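Local atomic coordinates of putative Nitroreductase (Anabaena variabilis ATCC 29413, PDB entry 3EO7), a protein that binds flavin mononucleotide and probably acts as an oxidoreductase of the nitroreductase family. Residues 65-70 with 118-123; 145-150 with 155-160. All blocks are in the same frame, centred on the assembly; numbering follows the deposited sequence. Where two conformers were deposited one is given.

Contact 1 (65-70 with 118-123); sequences DTNGQW and TPLLSP
Asn67 and Leu120 bring the two backbones closest, with their CA atoms 7.1 Å apart, where the first turn of helix 66-82 faces the loop between strands 109-115 and 124-129. No hydrogen bond joins the two segments. Leu120 does most of the work, reaching the helix with both methyl groups. Its CD2 lies 3.4 Å from CG of Asn67, against the amide group. Its CD1 fits between Asn67 and Trp70, 3.7 Å from Trp70 CB, and also touches the near part of the indole obliquely. Trp70 holds CG anti to its own nitrogen (chi1 -174°), which carries the indole past Leu120 to the next residue of the loop. There the far corner of the ring, CH2, meets CD2 of Leu121 at 4.1 Å. The indole NE1 is hydrogen-bonded to the hydroxyl of Tyr205. Trp70 and Leu121 both also touch Leu162 of strand 162-169. Each segment is braced from within. Asp65 OD2 accepts from Gly68 N at 3.0 Å, from above the carboxylate plane. Thr118 OG1 accepts from Leu121 N at 2.8 Å and, weakly, from Leu120 N. The first bond is an Asx motif in 65-68 and the second an ST motif in the loop. The side-chain packing sets the helix on the connection between two neighbouring strands of the antiparallel sheet, away from the flavin site.

Contact 2 (145-150 with 155-160); sequences QSLQEA and PALEST
Leu157 packs against Leu147 and Gln148, joining two short helices that run nearly antiparallel. The axes of 145-150 and of the weakly bonded helix 155-159 come within 9.8 Å, at 162° between their directions.

The apolar part centres on Leu157. Its CD2 meets CD2 of Leu147 at 3.8 Å, the two side chains crossing at about a right angle. Its CD1 lies over the helix backbone, 3.9 Å from CA of Gln148. Its CB rests 3.8 Å from CG of Gln148, so the aliphatic stem of the glutamine belongs to the same packing. Leu157 also touches Pro236 of strand 229-239, and Leu147 touches Leu221 of helix 215-222. With only an alanine at Leu157, Leu147 CD2 would probably lose its methyl partner and a gap open between the helices.

The polar part lies beside this patch. Gln148 runs extended past CG, with chi2 178°, which takes its amide across to Glu158. NE2 gives a weak, bent hydrogen bond to Glu158 OE1 of 3.1 Å, and the amide and carboxylate planes are 67° apart. Glu158 bends at chi2 to present its carboxylate. Its OE2 forms a salt bridge with Arg116, so the carboxylate has a second, charged partner.

Within the segments, Gln145 NE2 bonds almost straight to Glu149 OE2 at 3.1 Å, along one side of its helix. Thr160 OG1 donates to Ala156 O at 2.7 Å.

The chemistry implies a mainly apolar contact, made by the two leucines and the glutamine stem, between two short helices joined by four residues. The weak amide bond probably adds little, while Arg116 probably does more to fix and balance the Glu158 charge.

The two contacts follow one another along the chain, contact 1 closing before contact 2 opens. Their centres are about 20 Å apart and their nearest atoms about 7 Å, with no touch between them. Both lie on the same side of the chain's centre. Contact 1 uses the turn between two inner strands of the seven-strand antiparallel sheet. Contact 2 uses the connection from strand 134-139 to strand 162-169 of the same sheet. Strand 162-169 follows directly on contact 2 and supplies a leucine beside contact 1. Both contacts thus pack helices and connecting segments around this one sheet, away from the FMN pocket.

Contact 1 (65-70 with 118-123)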
ATOM      1  N   ASP A  65      10.508  32.626   6.651  1.00 41.05           N
ATOM      2  CA  ASP A  65      10.896  32.042   7.925  1.00 41.09           C
ATOM      3  C   ASP A  65      11.278  30.579   7.675  1.00 38.74           C
ATOM      4  O   ASP A  65      10.462  29.791   7.196  1.00 35.33           O
ATOM      5  CB  ASP A  65       9.753  32.128   8.946  1.00 42.97           C
ATOM      6  CG  ASP A  65      10.167  31.648  10.334  1.00 47.79           C
ATOM      7  OD1 ASP A  65      11.236  32.079  10.826  1.00 55.95           O
ATOM      8  OD2 ASP A  65       9.418  30.857  10.946  1.00 43.33           O
ATOM      9  N   THR A  66      12.526  30.235   7.987  1.00 35.60           N
ATOM     10  CA  THR A  66      13.027  28.893   7.741  1.00 34.64           C
ATOM     11  C   THR A  66      12.331  27.865   8.649  1.00 30.71           C
ATOM     12  O   THR A  66      12.063  26.738   8.220  1.00 29.67           O
ATOM     13  CB  THR A  66      14.577  28.850   7.880  1.00 37.15           C
ATOM     14  OG1 THR A  66      14.957  29.130   9.238  1.00 39.31           O
ATOM     15  CG2 THR A  66      15.215  29.890   6.947  1.00 38.15           C
ATOM     16  N   ASN A  67      12.003  28.240   9.882  1.00 26.55           N
ATOM     17  CA  ASN A  67      11.287  27.309  10.754  1.00 26.93           C
ATOM     18  C   ASN A  67       9.887  27.019  10.218  1.00 25.92           C
ATOM     19  O   ASN A  67       9.439  25.854  10.239  1.00 22.51           O
ATOM     20  CB  ASN A  67      11.176  27.823  12.170  1.00 27.08           C
ATOM     21  CG  ASN A  67      12.521  28.014  12.816  1.00 35.02           C
ATOM     22  OD1 ASN A  67      13.523  27.425  12.393  1.00 31.08           O
ATOM     23  ND2 ASN A  67      12.556  28.852  13.847  1.00 41.16           N
ATOM     24  N   GLY A  68       9.209  28.068   9.746  1.00 24.11           N
ATOM     25  CA  GLY A  68       7.887  27.908   9.127  1.00 24.13           C
ATOM     26  C   GLY A  68       7.960  27.060   7.855  1.00 22.64           C
ATOM     27  O   GLY A  68       7.052  26.241   7.590  1.00 21.13           O
ATOM     28  N   GLN A  69       9.024  27.260   7.057  1.00 20.97           N
ATOM     29  CA  GLN A  69       9.201  26.479   5.834  1.00 23.81           C
ATOM     30  C   GLN A  69       9.344  25.003   6.208  1.00 19.01           C
ATOM     31  O   GLN A  69       8.820  24.143   5.520  1.00 20.93           O
ATOM     32  CB  GLN A  69      10.416  26.928   5.033  1.00 23.57           C
ATOM     33  CG  GLN A  69      10.318  28.349   4.492  1.00 31.83           C
ATOM     34  CD  GLN A  69      11.666  28.857   3.989  1.00 32.80           C
ATOM     35  OE1 GLN A  69      12.484  28.075   3.496  1.00 51.16           O
ATOM     36  NE2 GLN A  69      11.901  30.158   4.115  1.00 47.86           N
ATOM     37  N   TRP A  70      10.007  24.717   7.330  1.00 16.62           N
ATOM     38  CA  TRP A  70      10.146  23.318   7.732  1.00 17.51           C
ATOM     39  C   TRP A  70       8.789  22.723   8.118  1.00 18.08           C
ATOM     40  O   TRP A  70       8.408  21.645   7.640  1.00 17.99           O
ATOM     41  CB  TRP A  70      11.173  23.126   8.850  1.00 20.18           C
ATOM     42  CG  TRP A  70      11.301  21.671   9.040  1.00 20.25           C
ATOM     43  CD1 TRP A  70      11.940  20.782   8.203  1.00 29.27           C
ATOM     44  CD2 TRP A  70      10.616  20.878  10.018  1.00 22.81           C
ATOM     45  NE1 TRP A  70      11.711  19.486   8.629  1.00 29.56           N
ATOM     46  CE2 TRP A  70      10.931  19.521   9.756  1.00 29.86           C
ATOM     47  CE3 TRP A  70       9.793  21.182  11.106  1.00 19.17           C
ATOM     48  CZ2 TRP A  70      10.453  18.480  10.555  1.00 30.30           C
ATOM     49  CZ3 TRP A  70       9.326  20.155  11.886  1.00 23.56           C
ATOM     50  CH2 TRP A  70       9.658  18.825  11.615  1.00 25.01           C
ATOM     51  N   THR A 118      15.086  17.725  17.587  1.00 25.10           N
ATOM     52  CA  THR A 118      15.721  18.759  16.781  1.00 28.49           C
ATOM     53  C   THR A 118      15.343  20.095  17.383  1.00 26.44           C
ATOM     54  O   THR A 118      14.467  20.152  18.242  1.00 23.24           O
ATOM     55  CB  THR A 118      15.218  18.697  15.314  1.00 28.65           C
ATOM     56  OG1 THR A 118      13.887  19.226  15.203  1.00 30.15           O
ATOM     57  CG2 THR A 118      15.251  17.268  14.786  1.00 36.38           C
ATOM     58  N   PRO A 119      15.959  21.186  16.906  1.00 31.23           N
ATOM     59  CA  PRO A 119      15.595  22.487  17.482  1.00 30.76           C
ATOM     60  C   PRO A 119      14.150  22.849  17.182  1.00 29.75           C
ATOM     61  O   PRO A 119      13.590  23.669  17.882  1.00 28.37           O
ATOM     62  CB  PRO A 119      16.579  23.482  16.823  1.00 33.15           C
ATOM     63  CG  PRO A 119      17.620  22.641  16.155  1.00 33.31           C
ATOM     64  CD  PRO A 119      16.962  21.324  15.833  1.00 33.92           C
ATOM     65  N   LEU A 120      13.539  22.237  16.168  1.00 28.47           N
ATOM     66  CA  LEU A 120      12.122  22.501  15.891  1.00 29.50           C
ATOM     67  C   LEU A 120      11.150  21.447  16.423  1.00 27.83           C
ATOM     68  O   LEU A 120      10.011  21.786  16.766  1.00 27.64           O
ATOM     69  CB  LEU A 120      11.886  22.670  14.394  1.00 32.23           C
ATOM     70  CG  LEU A 120      12.362  23.992  13.784  1.00 33.38           C
ATOM     71  CD1 LEU A 120      11.885  24.056  12.345  1.00 35.23           C
ATOM     72  CD2 LEU A 120      11.832  25.191  14.561  1.00 35.97           C
ATOM     73  N   LEU A 121      11.590  20.183  16.484  1.00 23.29           N
ATOM     74  CA  LEU A 121      10.710  19.061  16.863  1.00 21.96           C
ATOM     75  C   LEU A 121      11.262  18.292  18.071  1.00 17.59           C
ATOM     76  O   LEU A 121      12.199  17.502  17.942  1.00 21.01           O
ATOM     77  CB  LEU A 121      10.544  18.109  15.660  1.00 22.68           C
ATOM     78  CG  LEU A 121       9.506  17.000  15.772  1.00 24.29           C
ATOM     79  CD1 LEU A 121       8.137  17.580  15.845  1.00 23.38           C
ATOM     80  CD2 LEU A 121       9.627  15.999  14.597  1.00 23.31           C
ATOM     81  N   SER A 122      10.623  18.496  19.220  1.00 18.19           N
ATOM     82  CA  SER A 122      11.024  17.853  20.476  1.00 19.48           C
ATOM     83  C   SER A 122      11.110  16.363  20.279  1.00 18.07           C
ATOM     84  O   SER A 122      10.392  15.806  19.449  1.00 18.87           O
ATOM     85  CB  SER A 122       9.999  18.112  21.587  1.00 20.28           C
ATOM     86  OG  SER A 122       9.894  19.474  21.843  1.00 35.59           O
ATOM     87  N   PRO A 123      11.978  15.699  21.051  1.00 18.93           N
ATOM     88  CA  PRO A 123      12.079  14.256  20.878  1.00 17.06           C
ATOM     89  C   PRO A 123      10.859  13.512  21.349  1.00 16.12           C
ATOM     90  O   PRO A 123      10.076  14.026  22.165  1.00 17.05           O
ATOM     91  CB  PRO A 123      13.237  13.884  21.810  1.00 17.72           C
ATOM     92  CG  PRO A 123      13.295  14.941  22.807  1.00 21.44           C
ATOM     93  CD  PRO A 123      12.910  16.189  22.084  1.00 20.26           C
TER

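Contact 2 (145-150 with 155-160)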
ATOM      1  N   GLN A 145      17.558   5.795  20.050  1.00 17.96           N
ATOM      2  CA  GLN A 145      18.391   4.616  20.191  1.00 18.73           C
ATOM      3  C   GLN A 145      17.558   3.332  20.281  1.00 16.00           C
ATOM      4  O   GLN A 145      17.936   2.307  19.687  1.00 16.03           O
ATOM      5  CB  GLN A 145      19.367   4.737  21.350  1.00 19.67           C
ATOM      6  CG  GLN A 145      20.292   3.542  21.401  1.00 22.25           C
ATOM      7  CD  GLN A 145      21.406   3.714  22.376  1.00 34.90           C
ATOM      8  OE1 GLN A 145      21.955   4.805  22.519  1.00 35.81           O
ATOM      9  NE2 GLN A 145      21.766   2.630  23.048  1.00 37.14           N
ATOM     10  N   SER A 146      16.441   3.379  21.008  0.50 17.74           N
ATOM     11  CA  SER A 146      15.545   2.213  21.106  0.50 17.66           C
ATOM     12  C   SER A 146      15.001   1.832  19.716  0.50 17.91           C
ATOM     13  O   SER A 146      14.846   0.648  19.396  0.50 17.23           O
ATOM     14  CB  SER A 146      14.399   2.438  22.109  0.50 19.18           C
ATOM     15  OG  SER A 146      13.531   3.497  21.729  0.50 21.66           O
ATOM     16  N   LEU A 147      14.707   2.836  18.896  1.00 17.14           N
ATOM     17  CA  LEU A 147      14.226   2.589  17.543  1.00 15.54           C
ATOM     18  C   LEU A 147      15.351   1.979  16.709  1.00 15.08           C
ATOM     19  O   LEU A 147      15.131   1.044  15.943  1.00 14.60           O
ATOM     20  CB  LEU A 147      13.671   3.869  16.896  1.00 17.20           C
ATOM     21  CG  LEU A 147      13.070   3.644  15.489  1.00 17.78           C
ATOM     22  CD1 LEU A 147      11.952   2.549  15.461  1.00 15.50           C
ATOM     23  CD2 LEU A 147      12.551   4.998  14.989  1.00 17.27           C
ATOM     24  N   GLN A 148      16.560   2.506  16.865  1.00 15.65           N
ATOM     25  CA  GLN A 148      17.704   1.947  16.178  1.00 16.13           C
ATOM     26  C   GLN A 148      17.913   0.480  16.554  1.00 16.45           C
ATOM     27  O   GLN A 148      18.020  -0.345  15.687  1.00 15.10           O
ATOM     28  CB  GLN A 148      18.957   2.764  16.478  1.00 14.45           C
ATOM     29  CG  GLN A 148      18.973   4.141  15.811  1.00 17.84           C
ATOM     30  CD  GLN A 148      20.195   4.930  16.156  1.00 20.21           C
ATOM     31  OE1 GLN A 148      20.385   5.353  17.327  1.00 15.43           O
ATOM     32  NE2 GLN A 148      21.069   5.138  15.147  1.00 19.15           N
ATOM     33  N   GLU A 149      17.895   0.152  17.839  1.00 16.83           N
ATOM     34  CA  GLU A 149      18.091  -1.249  18.266  1.00 16.20           C
ATOM     35  C   GLU A 149      16.990  -2.168  17.677  1.00 15.50           C
ATOM     36  O   GLU A 149      17.260  -3.277  17.166  1.00 15.80           O
ATOM     37  CB  GLU A 149      18.120  -1.318  19.802  1.00 18.30           C
ATOM     38  CG  GLU A 149      19.352  -0.659  20.398  1.00 23.48           C
ATOM     39  CD  GLU A 149      19.241  -0.366  21.896  1.00 28.53           C
ATOM     40  OE1 GLU A 149      18.116  -0.337  22.437  1.00 35.10           O
ATOM     41  OE2 GLU A 149      20.292  -0.103  22.520  1.00 33.67           O
ATOM     42  N   ALA A 150      15.756  -1.673  17.697  1.00 16.52           N
ATOM     43  CA  ALA A 150      14.609  -2.415  17.200  1.00 16.41           C
ATOM     44  C   ALA A 150      14.705  -2.649  15.701  1.00 16.55           C
ATOM     45  O   ALA A 150      14.165  -3.620  15.190  1.00 17.62           O
ATOM     46  CB  ALA A 150      13.297  -1.687  17.542  1.00 15.41           C
ATOM     47  N   PRO A 155      21.107   1.650   8.745  1.00 17.16           N
ATOM     48  CA  PRO A 155      21.841   2.923   8.523  1.00 20.12           C
ATOM     49  C   PRO A 155      20.985   4.143   8.252  1.00 18.37           C
ATOM     50  O   PRO A 155      21.420   5.266   8.526  1.00 19.86           O
ATOM     51  CB  PRO A 155      22.712   2.628   7.287  1.00 21.26           C
ATOM     52  CG  PRO A 155      22.714   1.157   7.142  1.00 29.38           C
ATOM     53  CD  PRO A 155      21.447   0.626   7.747  1.00 21.43           C
ATOM     54  N   ALA A 156      19.782   3.954   7.737  1.00 17.84           N
ATOM     55  CA  ALA A 156      18.906   5.097   7.470  1.00 17.03           C
ATOM     56  C   ALA A 156      18.559   5.850   8.756  1.00 17.93           C
ATOM     57  O   ALA A 156      18.252   7.041   8.709  1.00 19.34           O
ATOM     58  CB  ALA A 156      17.651   4.683   6.710  1.00 14.73           C
ATOM     59  N   LEU A 157      18.588   5.173   9.904  1.00 18.78           N
ATOM     60  CA  LEU A 157      18.322   5.831  11.191  1.00 17.80           C
ATOM     61  C   LEU A 157      19.472   6.652  11.730  1.00 20.16           C
ATOM     62  O   LEU A 157      19.287   7.548  12.538  1.00 18.95           O
ATOM     63  CB  LEU A 157      17.877   4.795  12.239  1.00 18.78           C
ATOM     64  CG  LEU A 157      16.474   4.225  11.990  1.00 18.92           C
ATOM     65  CD1 LEU A 157      16.269   2.907  12.728  1.00 19.19           C
ATOM     66  CD2 LEU A 157      15.389   5.224  12.398  1.00 17.90           C
ATOM     67  N   GLU A 158      20.666   6.379  11.268  1.00 21.64           N
ATOM     68  CA  GLU A 158      21.806   7.109  11.763  1.00 23.37           C
ATOM     69  C   GLU A 158      21.884   8.549  11.185  1.00 21.40           C
ATOM     70  O   GLU A 158      22.296   9.457  11.882  1.00 21.05           O
ATOM     71  CB  GLU A 158      23.072   6.291  11.515  1.00 26.70           C
ATOM     72  CG  GLU A 158      24.242   6.718  12.464  1.00 31.49           C
ATOM     73  CD  GLU A 158      23.966   6.392  13.958  1.00 36.90           C
ATOM     74  OE1 GLU A 158      24.060   5.205  14.347  1.00 55.48           O
ATOM     75  OE2 GLU A 158      23.688   7.324  14.745  1.00 34.17           O
ATOM     76  N   SER A 159      21.435   8.731   9.943  1.00 25.04           N
ATOM     77  CA  SER A 159      21.505   9.993   9.209  1.00 28.64           C
ATOM     78  C   SER A 159      20.307  10.935   9.414  1.00 25.78           C
ATOM     79  O   SER A 159      20.399  12.157   9.250  1.00 29.26           O
ATOM     80  CB  SER A 159      21.525   9.668   7.683  1.00 32.00           C
ATOM     81  OG  SER A 159      21.928   8.319   7.425  1.00 39.71           O
ATOM     82  N   THR A 160      19.209  10.356   9.835  1.00 20.98           N
ATOM     83  CA  THR A 160      17.940  11.060   9.907  1.00 17.41           C
ATOM     84  C   THR A 160      17.556  11.517  11.312  1.00 18.21           C
ATOM     85  O   THR A 160      18.147  11.086  12.306  1.00 18.67           O
ATOM     86  CB  THR A 160      16.841  10.162   9.296  1.00 16.93           C
ATOM     87  OG1 THR A 160      16.819   8.902   9.985  1.00 18.83           O
ATOM     88  CG2 THR A 160      17.112   9.958   7.791  1.00 16.14           C
TER